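Local coordinates for protein carboxylesterase YbfK (Bacillus subtilis, PDB 4CCY) that hydrolyses carboxylic esters to an alcohol and a carboxylate, acting as an alpha/beta-hydrolase carboxylesterase, at residues G127-G132 and S153-F158; I58-G63 and Y84-I89; V146-V151 and Q233-L238. One frame throughout, in Å; residues are numbered along the deposited sequence.

Starting from the N terminus, the chain first meets interaction 2, where 84-89 returns beside 58-63 after one helix and closes a beta-alpha-beta loop of 20 intervening residues. Interaction 1 opens only afterwards, at 127-132. Before it closes at 153-158, the strand at 146-151 opens interaction 3, which waits 81 residues for 233-238; interactions 1 and 3 therefore cross, whereas interaction 2 precedes both. All three belong to one central sheet: interaction 2 pairs strands 56-60 and 82-86, interaction 3 pairs 146-152 and 236-241, and strand 123-128 runs between the two pairs, ending in the serine turn that interaction 1 holds against the next strand's exit.

Interaction 1 of 3, residues G127-G132 and S153-F158; sequences GLSLGG and SPAEAF
S129 and its neighbours press against S153, P154 and A155 in a mostly backbone-to-backbone contact at the C-terminal ends of the strands of the central sheet of an alpha/beta hydrolase. The sequence G127-L-S-L-G131 fits the nucleophile elbow, the sharp turn between a strand and a helix that presents the serine; by similarity S129 belongs to the charge relay system. Its backbone is strained (phi 59°, psi -120°), and G127 and G131, without side chains, leave room for so tight a turn. The segment 153-158 leaves the neighbouring strand 146-152 and passes beside the elbow. There A155 N donates to S129 O at 3.2 Å, coming from well above the carbonyl plane and not along a lone pair. S153 O lies 3.0 Å from S129 CA, a CA-H...O contact on the strained residue itself. Serine at 153 is small enough to sit beside the elbow, and its OG bonds to H273 O, the backbone of the probable triad histidine. L128 supplies an apolar neighbour: its CD1 comes to 4.0 Å from S153 CB. The hydroxyl of S129 is swung anti to its own nitrogen (chi1 -157°) and bonds to H273 NE2. P154 packs on L238 and F240 of the sheet. A155 suits its place because a lone methyl fits over the first turn of the helix, where A155 CB stands 3.7 Å from L130 N.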
ATOM      1  N   GLY A 127       2.103   1.258   4.919  1.00 11.65           N
ATOM      2  CA  GLY A 127       1.523   0.704   3.711  1.00 11.75           C
ATOM      3  C   GLY A 127       0.597  -0.473   3.907  1.00 11.88           C
ATOM      4  O   GLY A 127       0.716  -1.225   4.875  1.00 11.88           O
ATOM      5  N   LEU A 128      -0.311  -0.640   2.951  1.00 12.00           N
ATOM      6  CA  LEU A 128      -1.270  -1.724   2.980  1.00 12.31           C
ATOM      7  C   LEU A 128      -1.093  -2.658   1.791  1.00 12.40           C
ATOM      8  O   LEU A 128      -0.938  -2.200   0.664  1.00 12.62           O
ATOM      9  CB  LEU A 128      -2.695  -1.163   2.977  1.00 12.79           C
ATOM     10  CG  LEU A 128      -3.778  -2.244   3.001  1.00 13.36           C
ATOM     11  CD1 LEU A 128      -4.248  -2.472   4.430  1.00 13.54           C
ATOM     12  CD2 LEU A 128      -4.953  -1.863   2.118  1.00 14.20           C
ATOM     13  N   SER A 129      -1.133  -3.967   2.048  1.00 12.54           N
ATOM     14  CA  SER A 129      -1.156  -4.972   0.989  1.00 12.74           C
ATOM     15  C   SER A 129       0.083  -4.838   0.090  1.00 12.64           C
ATOM     16  O   SER A 129       1.206  -4.964   0.590  1.00 12.50           O
ATOM     17  CB  SER A 129      -2.487  -4.889   0.224  1.00 13.33           C
ATOM     18  OG  SER A 129      -2.793  -6.102  -0.426  1.00 13.70           O
ATOM     19  N   LEU A 130      -0.103  -4.587  -1.210  1.00 12.78           N
ATOM     20  CA  LEU A 130       1.028  -4.293  -2.125  1.00 12.75           C
ATOM     21  C   LEU A 130       2.028  -3.250  -1.600  1.00 12.62           C
ATOM     22  O   LEU A 130       3.244  -3.471  -1.615  1.00 12.43           O
ATOM     23  CB  LEU A 130       0.530  -3.850  -3.500  1.00 13.09           C
ATOM     24  CG  LEU A 130       1.561  -3.477  -4.584  1.00 13.20           C
ATOM     25  CD1 LEU A 130       2.469  -4.660  -4.933  1.00 13.28           C
ATOM     26  CD2 LEU A 130       0.847  -2.986  -5.827  1.00 13.22           C
ATOM     27  N   GLY A 131       1.531  -2.101  -1.162  1.00 12.72           N
ATOM     28  CA  GLY A 131       2.417  -1.103  -0.579  1.00 12.57           C
ATOM     29  C   GLY A 131       3.097  -1.602   0.691  1.00 12.22           C
ATOM     30  O   GLY A 131       4.209  -1.200   1.006  1.00 12.75           O
ATOM     31  N   GLY A 132       2.417  -2.462   1.438  1.00 12.27           N
ATOM     32  CA  GLY A 132       3.037  -3.109   2.592  1.00 11.76           C
ATOM     33  C   GLY A 132       4.211  -3.971   2.156  1.00 11.63           C
ATOM     34  O   GLY A 132       5.286  -3.921   2.761  1.00 11.73           O
ATOM     35  N   SER A 153      -1.661  -5.747   6.447  1.00 12.30           N
ATOM     36  CA  SER A 153      -2.239  -6.754   5.550  1.00 12.68           C
ATOM     37  C   SER A 153      -1.400  -6.965   4.290  1.00 12.76           C
ATOM     38  O   SER A 153      -1.910  -6.822   3.167  1.00 12.63           O
ATOM     39  CB  SER A 153      -3.675  -6.371   5.177  1.00 12.98           C
ATOM     40  OG  SER A 153      -4.444  -6.173   6.355  1.00 13.57           O
ATOM     41  N   PRO A 154      -0.110  -7.312   4.470  1.00 12.75           N
ATOM     42  CA  PRO A 154       0.805  -7.340   3.320  1.00 12.74           C
ATOM     43  C   PRO A 154       0.395  -8.383   2.269  1.00 13.16           C
ATOM     44  O   PRO A 154      -0.235  -9.412   2.595  1.00 13.06           O
ATOM     45  CB  PRO A 154       2.170  -7.663   3.950  1.00 12.63           C
ATOM     46  CG  PRO A 154       1.848  -8.325   5.256  1.00 12.92           C
ATOM     47  CD  PRO A 154       0.562  -7.701   5.727  1.00 12.95           C
ATOM     48  N   ALA A 155       0.686  -8.063   1.012  1.00 13.32           N
ATOM     49  CA  ALA A 155       0.463  -8.978  -0.103  1.00 14.04           C
ATOM     50  C   ALA A 155       1.581 -10.028  -0.050  1.00 14.44           C
ATOM     51  O   ALA A 155       2.723  -9.750  -0.450  1.00 14.92           O
ATOM     52  CB  ALA A 155       0.486  -8.214  -1.426  1.00 13.75           C
ATOM     53  N   GLU A 156       1.253 -11.211   0.472  1.00 14.70           N
ATOM     54  CA  GLU A 156       2.250 -12.233   0.827  1.00 14.92           C
ATOM     55  C   GLU A 156       3.307 -11.667   1.767  1.00 14.47           C
ATOM     56  O   GLU A 156       2.967 -11.175   2.846  1.00 14.45           O
ATOM     57  CB  GLU A 156       2.871 -12.879  -0.418  1.00 15.28           C
ATOM     58  CG  GLU A 156       1.907 -13.802  -1.136  1.00 15.96           C
ATOM     59  CD  GLU A 156       2.593 -14.828  -2.009  1.00 16.68           C
ATOM     60  OE1 GLU A 156       3.708 -14.553  -2.502  1.00 17.01           O
ATOM     61  OE2 GLU A 156       2.005 -15.911  -2.206  1.00 17.33           O
ATOM     62  N   ALA A 157       4.577 -11.734   1.358  1.00 14.45           N
ATOM     63  CA  ALA A 157       5.704 -11.252   2.160  1.00 14.23           C
ATOM     64  C   ALA A 157       6.052 -12.181   3.323  1.00 14.79           C
ATOM     65  O   ALA A 157       7.196 -12.626   3.428  1.00 14.98           O
ATOM     66  CB  ALA A 157       5.471  -9.819   2.646  1.00 13.49           C
ATOM     67  N   PHE A 158       5.075 -12.479   4.187  1.00 14.68           N
ATOM     68  CA  PHE A 158       5.327 -13.347   5.349  1.00 15.07           C
ATOM     69  C   PHE A 158       4.810 -14.775   5.218  1.00 15.95           C
ATOM     70  O   PHE A 158       5.287 -15.665   5.919  1.00 16.57           O
ATOM     71  CB  PHE A 158       4.811 -12.690   6.634  1.00 14.68           C
ATOM     72  CG  PHE A 158       5.483 -11.392   6.924  1.00 14.05           C
ATOM     73  CD1 PHE A 158       6.714 -11.369   7.568  1.00 14.12           C
ATOM     74  CD2 PHE A 158       4.918 -10.190   6.493  1.00 13.45           C
ATOM     75  CE1 PHE A 158       7.361 -10.165   7.816  1.00 13.97           C
ATOM     76  CE2 PHE A 158       5.561  -8.987   6.734  1.00 13.13           C
ATOM     77  CZ  PHE A 158       6.780  -8.972   7.390  1.00 13.44           C
TER

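Interaction 2 of 3, residues I58-G63 and Y84-I89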
ATOM      1  N   ILE A  58       5.873   8.406   4.321  1.00 12.07           N
ATOM      2  CA  ILE A  58       5.486   7.925   2.998  1.00 11.52           C
ATOM      3  C   ILE A  58       4.349   6.932   3.162  1.00 11.08           C
ATOM      4  O   ILE A  58       4.448   6.014   3.989  1.00 11.13           O
ATOM      5  CB  ILE A  58       6.660   7.175   2.297  1.00 11.70           C
ATOM      6  CG1 ILE A  58       7.922   8.054   2.184  1.00 12.43           C
ATOM      7  CG2 ILE A  58       6.232   6.603   0.941  1.00 11.14           C
ATOM      8  CD1 ILE A  58       7.799   9.267   1.288  1.00 12.45           C
ATOM      9  N   LEU A  59       3.281   7.102   2.380  1.00 10.32           N
ATOM     10  CA  LEU A  59       2.152   6.169   2.425  1.00 10.04           C
ATOM     11  C   LEU A  59       2.030   5.372   1.139  1.00  9.86           C
ATOM     12  O   LEU A  59       2.019   5.957   0.050  1.00  9.79           O
ATOM     13  CB  LEU A  59       0.830   6.904   2.714  1.00 10.02           C
ATOM     14  CG  LEU A  59       0.757   7.645   4.065  1.00 10.33           C
ATOM     15  CD1 LEU A  59      -0.570   8.377   4.248  1.00 10.33           C
ATOM     16  CD2 LEU A  59       1.011   6.689   5.231  1.00 10.39           C
ATOM     17  N   LEU A  60       1.919   4.046   1.258  1.00  9.79           N
ATOM     18  CA  LEU A  60       1.776   3.190   0.076  1.00  9.78           C
ATOM     19  C   LEU A  60       0.486   2.358   0.126  1.00  9.95           C
ATOM     20  O   LEU A  60       0.305   1.517   1.017  1.00 10.16           O
ATOM     21  CB  LEU A  60       3.028   2.326  -0.136  1.00  9.93           C
ATOM     22  CG  LEU A  60       4.298   3.114  -0.463  1.00 10.08           C
ATOM     23  CD1 LEU A  60       5.555   2.284  -0.208  1.00 10.51           C
ATOM     24  CD2 LEU A  60       4.285   3.673  -1.892  1.00  9.82           C
ATOM     25  N   HIS A  61      -0.406   2.633  -0.830  1.00  9.91           N
ATOM     26  CA  HIS A  61      -1.746   2.020  -0.907  1.00 10.34           C
ATOM     27  C   HIS A  61      -1.716   0.564  -1.322  1.00 10.54           C
ATOM     28  O   HIS A  61      -0.706   0.050  -1.807  1.00 10.36           O
ATOM     29  CB  HIS A  61      -2.597   2.813  -1.902  1.00 10.37           C
ATOM     30  CG  HIS A  61      -2.022   2.807  -3.290  1.00 10.49           C
ATOM     31  ND1 HIS A  61      -2.209   1.782  -4.140  1.00 10.81           N
ATOM     32  CD2 HIS A  61      -1.173   3.701  -3.937  1.00 10.44           C
ATOM     33  CE1 HIS A  61      -1.540   2.013  -5.285  1.00 10.77           C
ATOM     34  NE2 HIS A  61      -0.909   3.187  -5.165  1.00 10.53           N
ATOM     35  N   GLY A  62      -2.841  -0.122  -1.155  1.00 10.93           N
ATOM     36  CA  GLY A  62      -2.962  -1.480  -1.646  1.00 11.35           C
ATOM     37  C   GLY A  62      -3.261  -1.467  -3.131  1.00 11.50           C
ATOM     38  O   GLY A  62      -3.677  -0.443  -3.690  1.00 11.40           O
ATOM     39  N   GLY A  63      -3.047  -2.609  -3.773  1.00 12.03           N
ATOM     40  CA  GLY A  63      -3.305  -2.768  -5.196  1.00 12.53           C
ATOM     41  C   GLY A  63      -4.710  -2.365  -5.589  1.00 12.81           C
ATOM     42  O   GLY A  63      -5.681  -2.727  -4.916  1.00 13.25           O
ATOM     43  N   TYR A  84       3.286  11.928   2.624  1.00 13.63           N
ATOM     44  CA  TYR A  84       3.370  11.846   1.184  1.00 13.29           C
ATOM     45  C   TYR A  84       2.688  10.557   0.737  1.00 12.53           C
ATOM     46  O   TYR A  84       3.230   9.481   0.922  1.00 11.88           O
ATOM     47  CB  TYR A  84       4.823  11.818   0.753  1.00 13.56           C
ATOM     48  CG  TYR A  84       5.616  13.063   1.108  1.00 15.03           C
ATOM     49  CD1 TYR A  84       5.457  14.248   0.382  1.00 15.37           C
ATOM     50  CD2 TYR A  84       6.548  13.044   2.150  1.00 15.48           C
ATOM     51  CE1 TYR A  84       6.204  15.373   0.683  1.00 16.68           C
ATOM     52  CE2 TYR A  84       7.303  14.170   2.460  1.00 16.84           C
ATOM     53  CZ  TYR A  84       7.127  15.329   1.729  1.00 17.27           C
ATOM     54  OH  TYR A  84       7.866  16.452   2.034  1.00 18.82           O
ATOM     55  N   ALA A  85       1.498  10.673   0.153  1.00 12.25           N
ATOM     56  CA  ALA A  85       0.769   9.501  -0.321  1.00 11.85           C
ATOM     57  C   ALA A  85       1.161   9.241  -1.772  1.00 11.87           C
ATOM     58  O   ALA A  85       0.844  10.029  -2.679  1.00 12.04           O
ATOM     59  CB  ALA A  85      -0.734   9.698  -0.183  1.00 11.83           C
ATOM     60  N   VAL A  86       1.851   8.126  -1.974  1.00 11.67           N
ATOM     61  CA  VAL A  86       2.515   7.834  -3.245  1.00 11.59           C
ATOM     62  C   VAL A  86       1.708   6.805  -4.047  1.00 11.31           C
ATOM     63  O   VAL A  86       1.392   5.718  -3.530  1.00 10.94           O
ATOM     64  CB  VAL A  86       3.948   7.302  -2.990  1.00 11.75           C
ATOM     65  CG1 VAL A  86       4.650   6.958  -4.299  1.00 11.84           C
ATOM     66  CG2 VAL A  86       4.762   8.292  -2.153  1.00 12.25           C
ATOM     67  N   ASP A  87       1.398   7.143  -5.305  1.00 11.01           N
ATOM     68  CA  ASP A  87       0.662   6.232  -6.196  1.00 11.07           C
ATOM     69  C   ASP A  87       1.650   5.259  -6.808  1.00 10.75           C
ATOM     70  O   ASP A  87       2.555   5.667  -7.520  1.00 10.61           O
ATOM     71  CB  ASP A  87      -0.107   6.987  -7.302  1.00 11.16           C
ATOM     72  CG  ASP A  87      -1.503   7.436  -6.858  1.00 11.79           C
ATOM     73  OD1 ASP A  87      -1.873   7.212  -5.677  1.00 11.66           O
ATOM     74  OD2 ASP A  87      -2.230   8.051  -7.677  1.00 11.91           O
ATOM     75  N   ILE A  88       1.486   3.974  -6.512  1.00 10.45           N
ATOM     76  CA  ILE A  88       2.453   2.977  -6.970  1.00 10.45           C
ATOM     77  C   ILE A  88       2.401   2.893  -8.490  1.00 10.70           C
ATOM     78  O   ILE A  88       1.357   2.615  -9.071  1.00 10.88           O
ATOM     79  CB  ILE A  88       2.224   1.589  -6.311  1.00 10.46           C
ATOM     80  CG1 ILE A  88       2.346   1.707  -4.781  1.00 10.11           C
ATOM     81  CG2 ILE A  88       3.205   0.559  -6.884  1.00 10.45           C
ATOM     82  CD1 ILE A  88       1.671   0.580  -4.021  1.00 10.44           C
ATOM     83  N   ILE A  89       3.539   3.163  -9.116  1.00 11.00           N
ATOM     84  CA  ILE A  89       3.641   3.200 -10.554  1.00 11.41           C
ATOM     85  C   ILE A  89       3.465   1.786 -11.119  1.00 11.83           C
ATOM     86  O   ILE A  89       4.007   0.816 -10.570  1.00 11.68           O
ATOM     87  CB  ILE A  89       4.958   3.902 -10.980  1.00 11.78           C
ATOM     88  CG1 ILE A  89       4.834   4.508 -12.389  1.00 12.25           C
ATOM     89  CG2 ILE A  89       6.179   2.999 -10.819  1.00 11.68           C
ATOM     90  CD1 ILE A  89       5.835   5.635 -12.634  1.00 12.74           C
TER
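L59 lies beside A85 in parallel pairing, its strand crossing the other at -30°, with L59 N donating to Y84 O (2.8 Å) and L59 O accepting from V86 N (3.0 Å). Aliphatic side chains suit the buried positions of these strands. On one face, CG2 of I58 meets CG2 of V86 at 3.8 Å, while the far end of I58, CD1, reaches the CB of Y84. L60 lies alongside V86, with CD2 against V86 CB; the same methyl also meets CG1 of I88. On the other face L59 CB and the methyl of A85 lie next to each other. Past the strands, H61 takes over. Its CG sits between the backbone N and the carbonyl carbon (chi1 61°), which carries the ring across to the partner segment. Both ring nitrogens are used: ND1 donates in the ring plane to G62 O at 2.7 Å, and NE2 accepts an almost straight bond from I88 N at 2.9 Å, although that donor is tilted out of the ring plane. Two bonds on different ring atoms fix the rotation of the imidazole. I88 CD1 then lies over one ring face in a CH-pi contact, 3.9 Å from the centroid, and D87 CA is at the ring's edge. The carboxylate of D87 is held by Y21, S67 and K94 N, so its place beside H61 is set from outside. Strand 56-60, helix 71-80 and strand 82-86 form a beta-alpha-beta crossover, and the His-Gly-Gly loop after strand 56-60 lies close to S129, consistent with the many alpha/beta hydrolases in which such a loop lies near the oxyanion hole.

Interaction 3 of 3, residues V146-V151 and Q233-L238; sequences VERAVV and QVPVLL
L237 O is gripped twice, by V151 N at 2.7 Å in a nearly straight bond and by the hydrogen of V150 CA in a longer CA-H...O contact. The next rung is L237 N to A149 O (2.8 Å), and A149 O also receives a CA-H...O contact from V236 CA. A149 N completes the ladder by donating to P235 O at 2.9 Å. P235 suits the entrance to this strand, since its nitrogen has no hydrogen to offer and its CD lies against E147 O instead. These rungs join parallel strands 146-152 and 236-241 in the central sheet of the alpha/beta hydrolase fold, whose two faces are each covered by helices. A149, V151, V236 and L238 are on one face, where A149 and V151 meet helix 130-141; V150 and L237 are on the other, against helix 280-290. Beta-branched valines suit such extended strands. L237 and V150 run next to each other off the same face, bringing L237 CD2 to 3.8 Å from V150 CG1. CG of L238 is anti to the backbone N (chi1 -177°), and with the second torsion this brings CD1 close to both V151 O and V151 CG1, the latter at 3.6 Å. Near the start of the strand, V146 CG1 touches V234 CG2 where the chain corners at E147. R148 crosses P235 at about a right angle; the CB-CG side of the proline ring abuts one guanidinium face, with P235 CB 3.9 Å above its centre. A long aliphatic arm with a flat polar end fits this partly exposed place, and its charge is used elsewhere: R148 NH1 bonds to F290 O, and the group makes a cation-pi contact with the ring of F290.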
ATOM      1  N   VAL A 146      15.208   4.436   5.951  1.00 16.18           N
ATOM      2  CA  VAL A 146      13.980   4.184   6.705  1.00 15.96           C
ATOM      3  C   VAL A 146      14.132   4.553   8.175  1.00 16.74           C
ATOM      4  O   VAL A 146      15.090   4.119   8.828  1.00 17.32           O
ATOM      5  CB  VAL A 146      13.578   2.692   6.614  1.00 15.44           C
ATOM      6  CG1 VAL A 146      12.218   2.454   7.259  1.00 14.99           C
ATOM      7  CG2 VAL A 146      13.596   2.216   5.162  1.00 14.88           C
ATOM      8  N   GLU A 147      13.180   5.336   8.686  1.00 16.90           N
ATOM      9  CA  GLU A 147      13.016   5.521  10.130  1.00 17.52           C
ATOM     10  C   GLU A 147      12.247   4.314  10.715  1.00 17.03           C
ATOM     11  O   GLU A 147      12.857   3.311  11.064  1.00 17.26           O
ATOM     12  CB  GLU A 147      12.321   6.858  10.454  1.00 18.21           C
ATOM     13  CG  GLU A 147      13.103   8.138  10.099  1.00 19.61           C
ATOM     14  CD  GLU A 147      14.441   8.262  10.836  1.00 21.25           C
ATOM     15  OE1 GLU A 147      14.543   7.799  11.988  1.00 22.00           O
ATOM     16  OE2 GLU A 147      15.406   8.823  10.273  1.00 22.20           O
ATOM     17  N   ARG A 148      10.916   4.402  10.789  1.00 16.40           N
ATOM     18  CA  ARG A 148      10.068   3.305  11.283  1.00 16.14           C
ATOM     19  C   ARG A 148       9.104   2.833  10.207  1.00 14.91           C
ATOM     20  O   ARG A 148       8.680   3.621   9.367  1.00 14.87           O
ATOM     21  CB  ARG A 148       9.308   3.723  12.555  1.00 17.04           C
ATOM     22  CG  ARG A 148      10.219   4.052  13.731  1.00 18.31           C
ATOM     23  CD  ARG A 148       9.469   4.215  15.051  1.00 19.64           C
ATOM     24  NE  ARG A 148      10.336   3.732  16.119  1.00 21.33           N
ATOM     25  CZ  ARG A 148       9.980   2.933  17.111  1.00 21.84           C
ATOM     26  NH1 ARG A 148       8.723   2.537  17.260  1.00 21.59           N
ATOM     27  NH2 ARG A 148      10.901   2.565  17.994  1.00 23.60           N
ATOM     28  N   ALA A 149       8.756   1.553  10.225  1.00 13.97           N
ATOM     29  CA  ALA A 149       7.986   0.971   9.129  1.00 12.94           C
ATOM     30  C   ALA A 149       6.718   0.283   9.633  1.00 12.43           C
ATOM     31  O   ALA A 149       6.772  -0.497  10.582  1.00 12.37           O
ATOM     32  CB  ALA A 149       8.846  -0.007   8.340  1.00 12.81           C
ATOM     33  N   VAL A 150       5.595   0.581   8.979  1.00 11.75           N
ATOM     34  CA  VAL A 150       4.289  -0.002   9.302  1.00 11.73           C
ATOM     35  C   VAL A 150       3.766  -0.809   8.115  1.00 11.36           C
ATOM     36  O   VAL A 150       3.555  -0.271   7.017  1.00 11.22           O
ATOM     37  CB  VAL A 150       3.232   1.072   9.664  1.00 11.95           C
ATOM     38  CG1 VAL A 150       1.900   0.415  10.017  1.00 12.02           C
ATOM     39  CG2 VAL A 150       3.704   1.963  10.806  1.00 12.34           C
ATOM     40  N   VAL A 151       3.537  -2.094   8.346  1.00 11.31           N
ATOM     41  CA  VAL A 151       3.100  -3.007   7.308  1.00 11.25           C
ATOM     42  C   VAL A 151       1.720  -3.575   7.658  1.00 11.42           C
ATOM     43  O   VAL A 151       1.573  -4.324   8.626  1.00 11.73           O
ATOM     44  CB  VAL A 151       4.139  -4.133   7.133  1.00 11.45           C
ATOM     45  CG1 VAL A 151       3.677  -5.168   6.114  1.00 11.55           C
ATOM     46  CG2 VAL A 151       5.494  -3.543   6.742  1.00 11.54           C
ATOM     47  N   GLN A 233      16.689  -4.737  10.197  1.00 18.12           N
ATOM     48  CA  GLN A 233      17.366  -3.901  11.178  1.00 19.12           C
ATOM     49  C   GLN A 233      16.637  -2.580  11.473  1.00 18.76           C
ATOM     50  O   GLN A 233      17.272  -1.630  11.945  1.00 19.44           O
ATOM     51  CB  GLN A 233      18.819  -3.607  10.717  1.00 20.61           C
ATOM     52  CG  GLN A 233      18.942  -2.901   9.363  1.00 21.00           C
ATOM     53  CD  GLN A 233      20.378  -2.587   8.956  1.00 22.58           C
ATOM     54  OE1 GLN A 233      21.128  -3.477   8.558  1.00 23.70           O
ATOM     55  NE2 GLN A 233      20.758  -1.303   9.023  1.00 23.12           N
ATOM     56  N   VAL A 234      15.336  -2.503  11.179  1.00 17.54           N
ATOM     57  CA  VAL A 234      14.540  -1.298  11.511  1.00 17.18           C
ATOM     58  C   VAL A 234      13.273  -1.696  12.274  1.00 16.41           C
ATOM     59  O   VAL A 234      12.820  -2.833  12.145  1.00 15.94           O
ATOM     60  CB  VAL A 234      14.159  -0.440  10.265  1.00 17.05           C
ATOM     61  CG1 VAL A 234      15.353  -0.235   9.328  1.00 17.34           C
ATOM     62  CG2 VAL A 234      12.968  -1.028   9.511  1.00 16.14           C
ATOM     63  N   PRO A 235      12.705  -0.772  13.079  1.00 15.81           N
ATOM     64  CA  PRO A 235      11.455  -1.081  13.774  1.00 15.15           C
ATOM     65  C   PRO A 235      10.285  -1.270  12.812  1.00 14.17           C
ATOM     66  O   PRO A 235       9.988  -0.384  11.989  1.00 13.78           O
ATOM     67  CB  PRO A 235      11.215   0.153  14.651  1.00 15.62           C
ATOM     68  CG  PRO A 235      12.555   0.807  14.776  1.00 16.42           C
ATOM     69  CD  PRO A 235      13.243   0.545  13.470  1.00 16.30           C
ATOM     70  N   VAL A 236       9.623  -2.418  12.936  1.00 13.48           N
ATOM     71  CA  VAL A 236       8.495  -2.763  12.106  1.00 12.77           C
ATOM     72  C   VAL A 236       7.260  -2.955  12.994  1.00 12.70           C
ATOM     73  O   VAL A 236       7.335  -3.610  14.042  1.00 13.07           O
ATOM     74  CB  VAL A 236       8.777  -4.042  11.265  1.00 12.53           C
ATOM     75  CG1 VAL A 236       7.526  -4.536  10.536  1.00 11.87           C
ATOM     76  CG2 VAL A 236       9.912  -3.802  10.272  1.00 12.62           C
ATOM     77  N   LEU A 237       6.146  -2.357  12.572  1.00 12.16           N
ATOM     78  CA  LEU A 237       4.820  -2.697  13.081  1.00 12.04           C
ATOM     79  C   LEU A 237       4.061  -3.472  12.000  1.00 11.81           C
ATOM     80  O   LEU A 237       3.875  -2.968  10.884  1.00 11.48           O
ATOM     81  CB  LEU A 237       4.037  -1.436  13.466  1.00 11.89           C
ATOM     82  CG  LEU A 237       2.536  -1.632  13.712  1.00 11.63           C
ATOM     83  CD1 LEU A 237       2.248  -2.484  14.956  1.00 11.98           C
ATOM     84  CD2 LEU A 237       1.830  -0.295  13.800  1.00 11.64           C
ATOM     85  N   LEU A 238       3.641  -4.689  12.338  1.00 11.97           N
ATOM     86  CA  LEU A 238       2.933  -5.579  11.418  1.00 11.91           C
ATOM     87  C   LEU A 238       1.508  -5.867  11.901  1.00 12.35           C
ATOM     88  O   LEU A 238       1.308  -6.378  13.016  1.00 12.70           O
ATOM     89  CB  LEU A 238       3.691  -6.907  11.267  1.00 12.01           C
ATOM     90  CG  LEU A 238       3.103  -7.927  10.275  1.00 11.91           C
ATOM     91  CD1 LEU A 238       2.958  -7.344   8.872  1.00 11.25           C
ATOM     92  CD2 LEU A 238       3.929  -9.201  10.238  1.00 12.05           C
TER